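Card1 endonuclease domain-containing protein (Vibrio cholerae, PDB 1XMX) is of unknown function but may bind nucleic acid and carries a Card1-like endonuclease domain of the PD-(D/E)XK nuclease clan. Local coordinates at residues L184-A189 and Y215-L220; V206-K211 and A231-G236; E252-L257 and C309-M314. All coordinates share one frame; numbering follows the deposited sequence.

Interaction 1: L184-A189 and Y215-L220; sequences LGPGLA and YRELNL. With FMT (formic acid), chain I.
Where the start of helix 216-227 meets P186 and G187 of helix 181-201, a glutamate bridges a close crossing: the axes pass 7.6 Å apart at -75°. Y215, at the N-cap position, begins the run by resting its CB against a formic acid molecule, probably taken up from the crystallisation liquor. R216 follows with a bent chain that lays its guanidinium over CG of E217 and brings NH2 to OE2 of the same glutamate, 3.2 Å away, in a salt bridge whose hydrogen bond is weak.

E217 carries the contact. With CG anti to its carbonyl carbon (chi1 -54°) and the rest of the chain extended, it sits as a knob in a hole formed by L184, G185, P186 and G187. Its OE1 accepts a hydrogen bond of 3.0 Å from G187 N, which at the kink in helix 181-201 has no bond to the preceding turn; the neighbouring P186 has no N-H to give. P186 lies across the carboxylate, its CD 3.3 Å from OE1 of E217. The backbone N of E217 donates to O2 of the formic acid over 3.2 Å, while L218 N makes a weaker bond to O1. Two amides of the first turn thus hold the small acid; if it is ionised, the helix N-terminus would probably favour it.

L218 approaches G187 with CD1 3.7 Å from its O, and because G187 lacks a side chain the two CA atoms come within 4.3 Å. N219 turns back, its ND2 giving Y215 O a 2.7 Å hydrogen bond from the face opposite that used by N219 N. L220 closes the contact, its CD1 brushing CD2 of L184. The order of helices and strands here is consistent with a winged-helix fold, in which this pair would be the first helix and the third, the recognition-helix position.

Interaction 2: V206-K211 and A231-G236; sequences VELSDK and ASYENG
L208 and G236 make the tight part of this contact through a single backbone bond. L208 N donates to G236 O over 2.8 Å at 174°, nearly along the C=O axis. The same oxygen is hemmed in by carbon: E207 CA stands 3.4 Å from G236 O in a CH...O contact, and both CB and CD1 of L208 lie close to it. The other branch of L208 turns to Y233, with CD2 4.0 Å from CE1 and equally near OH, meeting the ring obliquely. Y233 gets there with CG anti to its backbone N (chi1 175°).

The solvent side is looser. The extended chain of E207 reaches outward, and its carboxylate meets the other segment through a water, which donates to E207 OE2 over 2.6 Å and to N235 O over 2.9 Å. N235 and G236 both have positive phi, as the two central residues of a type I' hairpin turn do, and they join strand 231-234 to strand 237-240, consistent with the wing of a winged-helix domain. Strand 237-240 runs between 205-207 and 231-234, while L194 of helix 181-201 and L218 and L222 of helix 216-227 pack on L208.

Interaction 3: E252-L257 and C309-M314; sequences EWLETL and CKTKGM
The E-x-K signature of PD-(D/E)XK nucleases appears to end strand 303-310, with C309 at its variable position and K310 as the lysine, and C309 rests directly on E255 of helix 243-266. Its SG, anti to its own carbonyl carbon (chi1 -54°), lies 3.8 Å from E255 CA and nearly as close to CB, so the sulfur leans on the helix backbone. L254, one residue earlier on the helix, reaches the strand further on: its CD2 touches C309 CB at 3.9 Å and lies 3.4 Å from K310 O, a methyl group against a carbonyl oxygen.

Beyond the strand end the contact passes to T311, whose CG2 sits 3.9 Å from L254 CB and 4.0 Å from W253 NE1, meeting the indole obliquely. L254 CB also stands over the centre of the W253 ring, so leucine and threonine together bound the indole, and W177 and F344 make edge-to-face contacts with it.

In this nuclease core a helix lies against the central sheet, and the two neighbouring residues of the strand face differently: C309 points its CB at helix 243-266, whereas K310 points its own away. Backbone bonds of K310 to V342 and F344 hold that strand in the sheet. The carboxylate of E255, carried on an extended chain, is bonded through OE2 to N278 ND2, while OE1 comes close to D295, which accepts a hydrogen bond from C309 N and may correspond to the motif's aspartate. A water 2.8 Å from C309 O lies between strand and helix, with a long, weak reach to E255 OE1. Within the helix, T256 OG1 donates to E252 O over 2.8 Å, from the face opposite that used by T256 N.

In the fold
Interactions 1 and 2 belong to the same winged-helix-like unit: helix 181-201 leads into strand 205-207, helix 210-213 into helix 216-227, and L218 touches L208 where the contacts adjoin. Interaction 3 lies nearer the centre of the chain, in the nuclease core; it reaches interaction 1 through L188 against W253 and A189 against K312, but stays about 13 Å, between nearest atoms, from interaction 2. The chemistry follows place. Interaction 1, partly buried, turns on one carboxylate at a helix kink. Interaction 2 pairs a buried backbone bond with a water bridge at its rim. Interaction 3 has no direct hydrogen bond across it and relies on apolar and sulfur contacts beside clustered carboxylates.

Interaction 1: L184-A189 and Y215-L220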
ATOM      1  N   LEU A 184     -13.386  20.523  17.895  1.00 26.35           N
ATOM      2  CA  LEU A 184     -13.449  19.381  18.783  1.00 25.93           C
ATOM      3  C   LEU A 184     -12.105  18.990  19.346  1.00 25.96           C
ATOM      4  O   LEU A 184     -12.028  18.133  20.215  1.00 26.29           O
ATOM      5  CB  LEU A 184     -14.083  18.191  18.041  1.00 25.97           C
ATOM      6  CG  LEU A 184     -15.578  18.407  17.721  1.00 24.65           C
ATOM      7  CD1 LEU A 184     -16.229  17.160  17.028  1.00 26.29           C
ATOM      8  CD2 LEU A 184     -16.338  18.735  18.924  1.00 23.02           C
ATOM      9  N   GLY A 185     -11.050  19.628  18.856  1.00 26.79           N
ATOM     10  CA  GLY A 185      -9.675  19.352  19.262  1.00 27.49           C
ATOM     11  C   GLY A 185      -9.513  18.884  20.696  1.00 28.14           C
ATOM     12  O   GLY A 185      -9.410  17.693  20.947  1.00 27.84           O
ATOM     13  N   PRO A 186      -9.495  19.832  21.656  1.00 29.55           N
ATOM     14  CA  PRO A 186      -9.337  19.599  23.103  1.00 28.18           C
ATOM     15  C   PRO A 186     -10.230  18.505  23.686  1.00 26.07           C
ATOM     16  O   PRO A 186      -9.805  17.737  24.535  1.00 27.51           O
ATOM     17  CB  PRO A 186      -9.707  20.957  23.712  1.00 30.17           C
ATOM     18  CG  PRO A 186      -9.294  21.927  22.626  1.00 30.23           C
ATOM     19  CD  PRO A 186      -9.654  21.264  21.338  1.00 29.67           C
ATOM     20  N   GLY A 187     -11.466  18.460  23.249  1.00 23.01           N
ATOM     21  CA  GLY A 187     -12.384  17.478  23.722  1.00 23.58           C
ATOM     22  C   GLY A 187     -11.994  16.057  23.365  1.00 23.36           C
ATOM     23  O   GLY A 187     -12.289  15.135  24.135  1.00 21.61           O
ATOM     24  N   LEU A 188     -11.350  15.872  22.197  1.00 23.51           N
ATOM     25  CA  LEU A 188     -11.007  14.540  21.743  1.00 22.86           C
ATOM     26  C   LEU A 188      -9.769  14.008  22.455  1.00 24.67           C
ATOM     27  O   LEU A 188      -9.670  12.800  22.730  1.00 26.83           O
ATOM     28  CB  LEU A 188     -10.891  14.464  20.215  1.00 25.01           C
ATOM     29  CG  LEU A 188     -12.232  14.192  19.517  1.00 24.43           C
ATOM     30  CD1 LEU A 188     -12.159  14.501  18.061  1.00 24.60           C
ATOM     31  CD2 LEU A 188     -12.728  12.767  19.782  1.00 25.02           C
ATOM     32  N   ALA A 189      -8.838  14.907  22.758  1.00 22.69           N
ATOM     33  CA  ALA A 189      -7.798  14.647  23.719  1.00 23.97           C
ATOM     34  C   ALA A 189      -8.309  14.141  25.091  1.00 25.11           C
ATOM     35  O   ALA A 189      -7.737  13.181  25.665  1.00 25.55           O
ATOM     36  CB  ALA A 189      -6.954  15.912  23.926  1.00 23.84           C
ATOM     37  N   TYR A 215     -16.533  20.096  31.040  1.00 24.68           N
ATOM     38  CA  TYR A 215     -15.882  20.477  29.775  1.00 27.64           C
ATOM     39  C   TYR A 215     -16.935  20.495  28.659  1.00 27.95           C
ATOM     40  O   TYR A 215     -17.571  19.480  28.367  1.00 25.50           O
ATOM     41  CB  TYR A 215     -14.722  19.534  29.340  1.00 27.88           C
ATOM     42  CG  TYR A 215     -13.473  19.533  30.220  1.00 30.22           C
ATOM     43  CD1 TYR A 215     -13.154  20.614  31.067  1.00 30.23           C
ATOM     44  CD2 TYR A 215     -12.599  18.456  30.190  1.00 30.35           C
ATOM     45  CE1 TYR A 215     -12.014  20.591  31.872  1.00 30.19           C
ATOM     46  CE2 TYR A 215     -11.444  18.431  30.992  1.00 29.81           C
ATOM     47  CZ  TYR A 215     -11.151  19.484  31.825  1.00 30.07           C
ATOM     48  OH  TYR A 215      -9.984  19.413  32.611  1.00 29.67           O
ATOM     49  N   ARG A 216     -17.070  21.665  28.051  1.00 30.12           N
ATOM     50  CA  ARG A 216     -17.922  21.931  26.891  1.00 33.07           C
ATOM     51  C   ARG A 216     -17.763  20.940  25.703  1.00 31.26           C
ATOM     52  O   ARG A 216     -18.694  20.221  25.367  1.00 31.47           O
ATOM     53  CB  ARG A 216     -17.662  23.380  26.459  1.00 34.38           C
ATOM     54  CG  ARG A 216     -18.557  23.942  25.386  1.00 38.15           C
ATOM     55  CD  ARG A 216     -18.122  25.360  24.941  1.00 39.74           C
ATOM     56  NE  ARG A 216     -16.671  25.506  24.742  1.00 45.58           N
ATOM     57  CZ  ARG A 216     -16.035  25.369  23.568  1.00 48.42           C
ATOM     58  NH1 ARG A 216     -16.713  25.062  22.459  1.00 49.31           N
ATOM     59  NH2 ARG A 216     -14.708  25.535  23.497  1.00 49.29           N
ATOM     60  N   GLU A 217     -16.610  20.910  25.046  1.00 31.38           N
ATOM     61  CA  GLU A 217     -16.439  20.037  23.859  1.00 31.30           C
ATOM     62  C   GLU A 217     -16.533  18.547  24.165  1.00 28.42           C
ATOM     63  O   GLU A 217     -17.074  17.785  23.382  1.00 28.08           O
ATOM     64  CB  GLU A 217     -15.131  20.323  23.135  1.00 34.94           C
ATOM     65  CG  GLU A 217     -14.931  21.760  22.745  1.00 40.20           C
ATOM     66  CD  GLU A 217     -13.515  21.984  22.301  1.00 44.58           C
ATOM     67  OE1 GLU A 217     -12.776  20.970  22.254  1.00 47.08           O
ATOM     68  OE2 GLU A 217     -13.132  23.141  21.970  1.00 47.17           O
ATOM     69  N   LEU A 218     -16.017  18.135  25.313  1.00 25.02           N
ATOM     70  CA  LEU A 218     -16.144  16.743  25.742  1.00 22.55           C
ATOM     71  C   LEU A 218     -17.608  16.313  25.739  1.00 21.53           C
ATOM     72  O   LEU A 218     -17.961  15.229  25.295  1.00 20.90           O
ATOM     73  CB  LEU A 218     -15.605  16.596  27.175  1.00 20.81           C
ATOM     74  CG  LEU A 218     -15.576  15.148  27.677  1.00 22.10           C
ATOM     75  CD1 LEU A 218     -14.851  14.204  26.661  1.00 19.17           C
ATOM     76  CD2 LEU A 218     -14.980  15.016  29.065  1.00 20.25           C
ATOM     77  N   ASN A 219     -18.442  17.140  26.326  1.00 21.49           N
ATOM     78  CA  ASN A 219     -19.877  16.860  26.396  1.00 23.81           C
ATOM     79  C   ASN A 219     -20.595  16.747  25.038  1.00 21.77           C
ATOM     80  O   ASN A 219     -21.479  15.935  24.893  1.00 21.29           O
ATOM     81  CB  ASN A 219     -20.537  17.891  27.276  1.00 25.64           C
ATOM     82  CG  ASN A 219     -20.482  17.495  28.746  1.00 28.85           C
ATOM     83  OD1 ASN A 219     -21.219  16.618  29.189  1.00 29.26           O
ATOM     84  ND2 ASN A 219     -19.577  18.134  29.505  1.00 30.96           N
ATOM     85  N   LEU A 220     -20.204  17.577  24.076  1.00 20.41           N
ATOM     86  CA  LEU A 220     -20.610  17.430  22.697  1.00 22.46           C
ATOM     87  C   LEU A 220     -20.277  15.994  22.199  1.00 23.86           C
ATOM     88  O   LEU A 220     -21.126  15.333  21.612  1.00 25.16           O
ATOM     89  CB  LEU A 220     -19.887  18.464  21.815  1.00 21.37           C
ATOM     90  CG  LEU A 220     -20.165  19.964  21.994  1.00 22.39           C
ATOM     91  CD1 LEU A 220     -19.589  20.831  20.861  1.00 22.25           C
ATOM     92  CD2 LEU A 220     -21.664  20.178  22.123  1.00 21.73           C
TER
HETATM   93  C   FMT I 407     -13.276  21.039  26.737  1.00 36.91           C
HETATM   94  O1  FMT I 407     -13.405  19.812  26.470  1.00 35.04           O
HETATM   95  O2  FMT I 407     -13.867  22.028  26.221  1.00 35.99           O

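Interaction 2: V206-K211 and A231-G236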
ATOM      1  N   VAL A 206     -15.682   4.333  33.010  1.00 23.40           N
ATOM      2  CA  VAL A 206     -14.764   5.272  33.601  1.00 22.68           C
ATOM      3  C   VAL A 206     -15.595   6.435  34.154  1.00 24.10           C
ATOM      4  O   VAL A 206     -16.547   6.922  33.523  1.00 25.22           O
ATOM      5  CB  VAL A 206     -13.663   5.762  32.584  1.00 22.15           C
ATOM      6  CG1 VAL A 206     -14.293   6.466  31.337  1.00 18.65           C
ATOM      7  CG2 VAL A 206     -12.645   6.686  33.252  1.00 20.79           C
ATOM      8  N   GLU A 207     -15.305   6.807  35.387  1.00 25.33           N
ATOM      9  CA  GLU A 207     -15.989   7.946  36.032  1.00 27.14           C
ATOM     10  C   GLU A 207     -15.185   9.208  35.755  1.00 25.13           C
ATOM     11  O   GLU A 207     -13.969   9.247  35.966  1.00 24.24           O
ATOM     12  CB  GLU A 207     -16.088   7.749  37.547  1.00 27.41           C
ATOM     13  CG  GLU A 207     -17.220   8.622  38.207  1.00 30.31           C
ATOM     14  CD  GLU A 207     -17.303   8.410  39.737  1.00 31.34           C
ATOM     15  OE1 GLU A 207     -16.282   7.997  40.349  1.00 30.47           O
ATOM     16  OE2 GLU A 207     -18.402   8.659  40.314  1.00 35.62           O
ATOM     17  N   LEU A 208     -15.868  10.225  35.275  1.00 23.14           N
ATOM     18  CA  LEU A 208     -15.229  11.505  34.992  1.00 22.43           C
ATOM     19  C   LEU A 208     -15.114  12.320  36.273  1.00 24.00           C
ATOM     20  O   LEU A 208     -16.049  12.302  37.143  1.00 22.63           O
ATOM     21  CB  LEU A 208     -16.070  12.275  33.960  1.00 21.91           C
ATOM     22  CG  LEU A 208     -15.932  11.887  32.469  1.00 21.57           C
ATOM     23  CD1 LEU A 208     -16.294  10.438  32.124  1.00 20.74           C
ATOM     24  CD2 LEU A 208     -16.713  12.831  31.622  1.00 20.57           C
ATOM     25  N   SER A 209     -14.011  13.064  36.393  1.00 23.75           N
ATOM     26  CA  SER A 209     -13.865  13.998  37.520  1.00 25.02           C
ATOM     27  C   SER A 209     -14.909  15.068  37.371  1.00 24.91           C
ATOM     28  O   SER A 209     -15.516  15.180  36.308  1.00 25.39           O
ATOM     29  CB  SER A 209     -12.494  14.659  37.485  1.00 24.84           C
ATOM     30  OG  SER A 209     -12.310  15.337  36.242  1.00 25.19           O
ATOM     31  N   ASP A 210     -15.120  15.893  38.385  1.00 25.03           N
ATOM     32  CA  ASP A 210     -16.114  16.948  38.219  1.00 28.72           C
ATOM     33  C   ASP A 210     -15.655  17.997  37.207  1.00 28.59           C
ATOM     34  O   ASP A 210     -16.479  18.626  36.525  1.00 28.42           O
ATOM     35  CB  ASP A 210     -16.464  17.616  39.544  1.00 32.60           C
ATOM     36  CG  ASP A 210     -17.022  16.642  40.536  1.00 36.23           C
ATOM     37  OD1 ASP A 210     -18.098  16.056  40.263  1.00 37.89           O
ATOM     38  OD2 ASP A 210     -16.370  16.443  41.586  1.00 39.38           O
ATOM     39  N   LYS A 211     -14.347  18.235  37.156  1.00 27.25           N
ATOM     40  CA  LYS A 211     -13.827  19.116  36.153  1.00 27.48           C
ATOM     41  C   LYS A 211     -14.155  18.573  34.728  1.00 27.17           C
ATOM     42  O   LYS A 211     -14.753  19.294  33.907  1.00 25.32           O
ATOM     43  CB  LYS A 211     -12.338  19.316  36.366  1.00 30.97           C
ATOM     44  CG  LYS A 211     -11.774  20.439  35.518  1.00 34.41           C
ATOM     45  CD  LYS A 211     -10.354  20.813  35.889  1.00 35.21           C
ATOM     46  CE  LYS A 211     -10.160  21.025  37.405  1.00 36.37           C
ATOM     47  NZ  LYS A 211      -8.759  21.513  37.759  1.00 36.72           N
ATOM     48  N   ALA A 231     -22.131   4.340  23.468  1.00 23.17           N
ATOM     49  CA  ALA A 231     -21.843   4.505  24.908  1.00 21.69           C
ATOM     50  C   ALA A 231     -23.060   5.017  25.636  1.00 23.15           C
ATOM     51  O   ALA A 231     -23.961   5.602  25.041  1.00 22.31           O
ATOM     52  CB  ALA A 231     -20.684   5.468  25.162  1.00 23.17           C
ATOM     53  N   SER A 232     -23.092   4.783  26.949  1.00 23.00           N
ATOM     54  CA  SER A 232     -24.040   5.456  27.769  1.00 22.13           C
ATOM     55  C   SER A 232     -23.218   6.421  28.656  1.00 23.37           C
ATOM     56  O   SER A 232     -22.007   6.214  28.906  1.00 21.59           O
ATOM     57  CB  SER A 232     -24.890   4.438  28.560  1.00 23.25           C
ATOM     58  OG  SER A 232     -24.064   3.688  29.463  1.00 25.25           O
ATOM     59  N   TYR A 233     -23.848   7.529  29.047  1.00 23.41           N
ATOM     60  CA  TYR A 233     -23.184   8.513  29.878  1.00 25.17           C
ATOM     61  C   TYR A 233     -24.242   8.982  30.896  1.00 27.60           C
ATOM     62  O   TYR A 233     -25.234   9.594  30.505  1.00 26.90           O
ATOM     63  CB  TYR A 233     -22.608   9.677  29.061  1.00 24.11           C
ATOM     64  CG  TYR A 233     -22.019  10.753  29.967  1.00 24.75           C
ATOM     65  CD1 TYR A 233     -20.973  10.449  30.883  1.00 24.09           C
ATOM     66  CD2 TYR A 233     -22.514  12.060  29.938  1.00 24.06           C
ATOM     67  CE1 TYR A 233     -20.460  11.439  31.761  1.00 24.09           C
ATOM     68  CE2 TYR A 233     -21.999  13.047  30.784  1.00 24.83           C
ATOM     69  CZ  TYR A 233     -20.971  12.731  31.688  1.00 24.90           C
ATOM     70  OH  TYR A 233     -20.502  13.731  32.518  1.00 24.37           O
ATOM     71  N   GLU A 234     -24.038   8.654  32.168  1.00 28.02           N
ATOM     72  CA  GLU A 234     -25.062   8.804  33.209  1.00 30.21           C
ATOM     73  C   GLU A 234     -24.366   9.015  34.529  1.00 29.34           C
ATOM     74  O   GLU A 234     -23.560   8.170  34.933  1.00 26.38           O
ATOM     75  CB  GLU A 234     -25.864   7.508  33.362  1.00 33.72           C
ATOM     76  CG  GLU A 234     -26.570   7.039  32.099  1.00 39.92           C
ATOM     77  CD  GLU A 234     -27.842   7.830  31.864  1.00 43.40           C
ATOM     78  OE1 GLU A 234     -28.250   8.588  32.789  1.00 45.26           O
ATOM     79  OE2 GLU A 234     -28.435   7.697  30.769  1.00 45.17           O
ATOM     80  N   ASN A 235     -24.716  10.109  35.210  1.00 27.81           N
ATOM     81  CA  ASN A 235     -24.192  10.401  36.550  1.00 27.75           C
ATOM     82  C   ASN A 235     -22.667  10.489  36.577  1.00 25.91           C
ATOM     83  O   ASN A 235     -22.071   9.936  37.502  1.00 24.97           O
ATOM     84  CB  ASN A 235     -24.646   9.320  37.560  1.00 27.83           C
ATOM     85  CG  ASN A 235     -26.162   9.316  37.763  1.00 29.35           C
ATOM     86  OD1 ASN A 235     -26.787  10.380  37.836  1.00 30.31           O
ATOM     87  ND2 ASN A 235     -26.759   8.126  37.816  1.00 28.45           N
ATOM     88  N   GLY A 236     -22.071  11.097  35.535  1.00 24.02           N
ATOM     89  CA  GLY A 236     -20.608  11.202  35.364  1.00 22.03           C
ATOM     90  C   GLY A 236     -19.867   9.907  35.008  1.00 22.05           C
ATOM     91  O   GLY A 236     -18.636   9.878  34.966  1.00 20.21           O
TER
HETATM   92  O   HOH W   1     -19.705  10.514  39.084  1.00 30.12           O

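Interaction 3: E252-L257 and C309-M314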
ATOM      1  N   GLU A 252      -8.984   5.587  17.046  1.00 24.19           N
ATOM      2  CA  GLU A 252      -9.147   4.779  15.823  1.00 22.85           C
ATOM      3  C   GLU A 252     -10.284   5.249  14.947  1.00 20.78           C
ATOM      4  O   GLU A 252     -10.445   4.729  13.861  1.00 19.76           O
ATOM      5  CB  GLU A 252      -9.383   3.321  16.166  1.00 26.31           C
ATOM      6  CG  GLU A 252      -8.336   2.742  17.092  1.00 30.33           C
ATOM      7  CD  GLU A 252      -8.127   1.277  16.794  1.00 33.97           C
ATOM      8  OE1 GLU A 252      -8.867   0.779  15.904  1.00 34.37           O
ATOM      9  OE2 GLU A 252      -7.243   0.638  17.448  1.00 36.16           O
ATOM     10  N   TRP A 253     -11.085   6.220  15.422  1.00 19.94           N
ATOM     11  CA  TRP A 253     -12.135   6.807  14.593  1.00 18.06           C
ATOM     12  C   TRP A 253     -11.630   7.362  13.231  1.00 17.79           C
ATOM     13  O   TRP A 253     -12.343   7.324  12.224  1.00 19.57           O
ATOM     14  CB  TRP A 253     -12.894   7.905  15.361  1.00 15.85           C
ATOM     15  CG  TRP A 253     -12.112   9.133  15.617  1.00 15.84           C
ATOM     16  CD1 TRP A 253     -11.362   9.388  16.712  1.00 16.00           C
ATOM     17  CD2 TRP A 253     -11.980  10.292  14.756  1.00 15.76           C
ATOM     18  NE1 TRP A 253     -10.777  10.618  16.605  1.00 16.60           N
ATOM     19  CE2 TRP A 253     -11.128  11.194  15.418  1.00 15.69           C
ATOM     20  CE3 TRP A 253     -12.520  10.655  13.514  1.00 15.76           C
ATOM     21  CZ2 TRP A 253     -10.815  12.433  14.902  1.00 16.28           C
ATOM     22  CZ3 TRP A 253     -12.181  11.887  12.977  1.00 15.11           C
ATOM     23  CH2 TRP A 253     -11.348  12.761  13.665  1.00 15.27           C
ATOM     24  N   LEU A 254     -10.423   7.919  13.214  1.00 18.77           N
ATOM     25  CA  LEU A 254      -9.941   8.653  12.047  1.00 18.97           C
ATOM     26  C   LEU A 254      -9.481   7.681  10.974  1.00 18.65           C
ATOM     27  O   LEU A 254      -9.681   7.910   9.786  1.00 21.10           O
ATOM     28  CB  LEU A 254      -8.795   9.574  12.442  1.00 17.27           C
ATOM     29  CG  LEU A 254      -8.192  10.318  11.253  1.00 17.70           C
ATOM     30  CD1 LEU A 254      -9.193  11.247  10.505  1.00 15.48           C
ATOM     31  CD2 LEU A 254      -7.001  11.115  11.751  1.00 19.17           C
ATOM     32  N   GLU A 255      -8.865   6.587  11.379  1.00 17.78           N
ATOM     33  CA  GLU A 255      -8.409   5.574  10.395  1.00 19.98           C
ATOM     34  C   GLU A 255      -9.632   4.783   9.881  1.00 18.68           C
ATOM     35  O   GLU A 255      -9.654   4.341   8.756  1.00 18.89           O
ATOM     36  CB  GLU A 255      -7.358   4.647  10.995  1.00 18.52           C
ATOM     37  CG  GLU A 255      -7.825   3.946  12.305  1.00 22.61           C
ATOM     38  CD  GLU A 255      -6.718   3.158  12.986  1.00 24.32           C
ATOM     39  OE1 GLU A 255      -5.520   3.384  12.708  1.00 29.72           O
ATOM     40  OE2 GLU A 255      -7.012   2.314  13.830  1.00 27.50           O
ATOM     41  N   THR A 256     -10.591   4.529  10.753  1.00 17.84           N
ATOM     42  CA  THR A 256     -11.847   3.919  10.366  1.00 18.55           C
ATOM     43  C   THR A 256     -12.610   4.737   9.327  1.00 17.16           C
ATOM     44  O   THR A 256     -13.138   4.168   8.374  1.00 18.44           O
ATOM     45  CB  THR A 256     -12.757   3.762  11.610  1.00 20.11           C
ATOM     46  OG1 THR A 256     -12.101   2.922  12.564  1.00 21.05           O
ATOM     47  CG2 THR A 256     -14.061   3.080  11.221  1.00 21.84           C
ATOM     48  N   LEU A 257     -12.702   6.057   9.549  1.00 15.67           N
ATOM     49  CA  LEU A 257     -13.277   7.027   8.610  1.00 16.22           C
ATOM     50  C   LEU A 257     -12.498   7.033   7.267  1.00 16.01           C
ATOM     51  O   LEU A 257     -13.089   7.000   6.176  1.00 14.17           O
ATOM     52  CB  LEU A 257     -13.259   8.439   9.226  1.00 17.17           C
ATOM     53  CG  LEU A 257     -13.637   9.563   8.240  1.00 19.26           C
ATOM     54  CD1 LEU A 257     -15.110   9.550   7.834  1.00 16.29           C
ATOM     55  CD2 LEU A 257     -13.214  10.894   8.846  1.00 19.22           C
ATOM     56  N   CYS A 309      -2.632   7.601   9.736  1.00 21.71           N
ATOM     57  CA  CYS A 309      -3.513   8.536  10.469  1.00 25.08           C
ATOM     58  C   CYS A 309      -2.933   8.911  11.855  1.00 25.01           C
ATOM     59  O   CYS A 309      -2.544   8.036  12.614  1.00 27.97           O
ATOM     60  CB  CYS A 309      -4.923   7.967  10.581  1.00 21.66           C
ATOM     61  SG  CYS A 309      -5.546   7.545   8.941  1.00 26.46           S
ATOM     62  N   LYS A 310      -2.780  10.205  12.112  1.00 24.62           N
ATOM     63  CA  LYS A 310      -2.486  10.705  13.447  1.00 27.66           C
ATOM     64  C   LYS A 310      -3.664  11.526  13.995  1.00 27.88           C
ATOM     65  O   LYS A 310      -4.265  12.355  13.291  1.00 23.66           O
ATOM     66  CB  LYS A 310      -1.199  11.529  13.485  1.00 28.20           C
ATOM     67  CG  LYS A 310       0.076  10.674  13.344  1.00 29.49           C
ATOM     68  CD  LYS A 310       1.329  11.542  13.417  1.00 29.09           C
ATOM     69  CE  LYS A 310       1.671  11.991  14.825  1.00 30.02           C
ATOM     70  NZ  LYS A 310       1.350  10.865  15.787  1.00 30.25           N
ATOM     71  N   THR A 311      -4.018  11.226  15.247  1.00 30.07           N
ATOM     72  CA  THR A 311      -4.954  12.046  16.034  1.00 31.83           C
ATOM     73  C   THR A 311      -4.243  12.938  17.102  1.00 32.61           C
ATOM     74  O   THR A 311      -4.864  13.834  17.650  1.00 30.24           O
ATOM     75  CB  THR A 311      -5.987  11.171  16.739  1.00 31.95           C
ATOM     76  OG1 THR A 311      -5.275  10.205  17.512  1.00 33.41           O
ATOM     77  CG2 THR A 311      -6.909  10.437  15.746  1.00 29.77           C
ATOM     78  N   LYS A 312      -2.951  12.719  17.355  1.00 34.50           N
ATOM     79  CA  LYS A 312      -2.171  13.581  18.247  1.00 38.30           C
ATOM     80  C   LYS A 312      -1.159  14.396  17.447  1.00 41.25           C
ATOM     81  O   LYS A 312      -0.888  14.109  16.272  1.00 40.49           O
ATOM     82  CB  LYS A 312      -1.407  12.752  19.296  1.00 41.81           C
ATOM     83  CG  LYS A 312      -2.206  12.283  20.540  1.00 43.67           C
ATOM     84  CD  LYS A 312      -3.405  13.267  20.850  1.00 46.58           C
ATOM     85  CE  LYS A 312      -3.913  13.294  22.325  1.00 44.70           C
ATOM     86  NZ  LYS A 312      -3.354  14.502  23.038  1.00 47.29           N
ATOM     87  N   GLY A 313      -0.568  15.403  18.085  1.00 43.35           N
ATOM     88  CA  GLY A 313       0.381  16.292  17.414  1.00 45.11           C
ATOM     89  C   GLY A 313       1.789  15.737  17.281  1.00 48.05           C
ATOM     90  O   GLY A 313       2.199  14.828  18.014  1.00 47.69           O
ATOM     91  N   MET A 314       2.538  16.270  16.320  1.00 50.35           N
ATOM     92  CA  MET A 314       3.952  15.890  16.151  1.00 52.57           C
ATOM     93  C   MET A 314       4.877  16.640  17.093  1.00 54.14           C
ATOM     94  O   MET A 314       4.873  17.874  17.140  1.00 53.55           O
ATOM     95  CB  MET A 314       4.431  16.130  14.704  1.00 51.88           C
ATOM     96  CG  MET A 314       4.669  14.880  13.893  1.00 51.37           C
ATOM     97  SD  MET A 314       4.307  15.130  12.133  1.00 51.60           S
ATOM     98  CE  MET A 314       2.582  14.667  12.223  1.00 52.14           C
TER
HETATM   99  O   HOH W   2      -4.394   6.332  13.875  1.00 32.69           O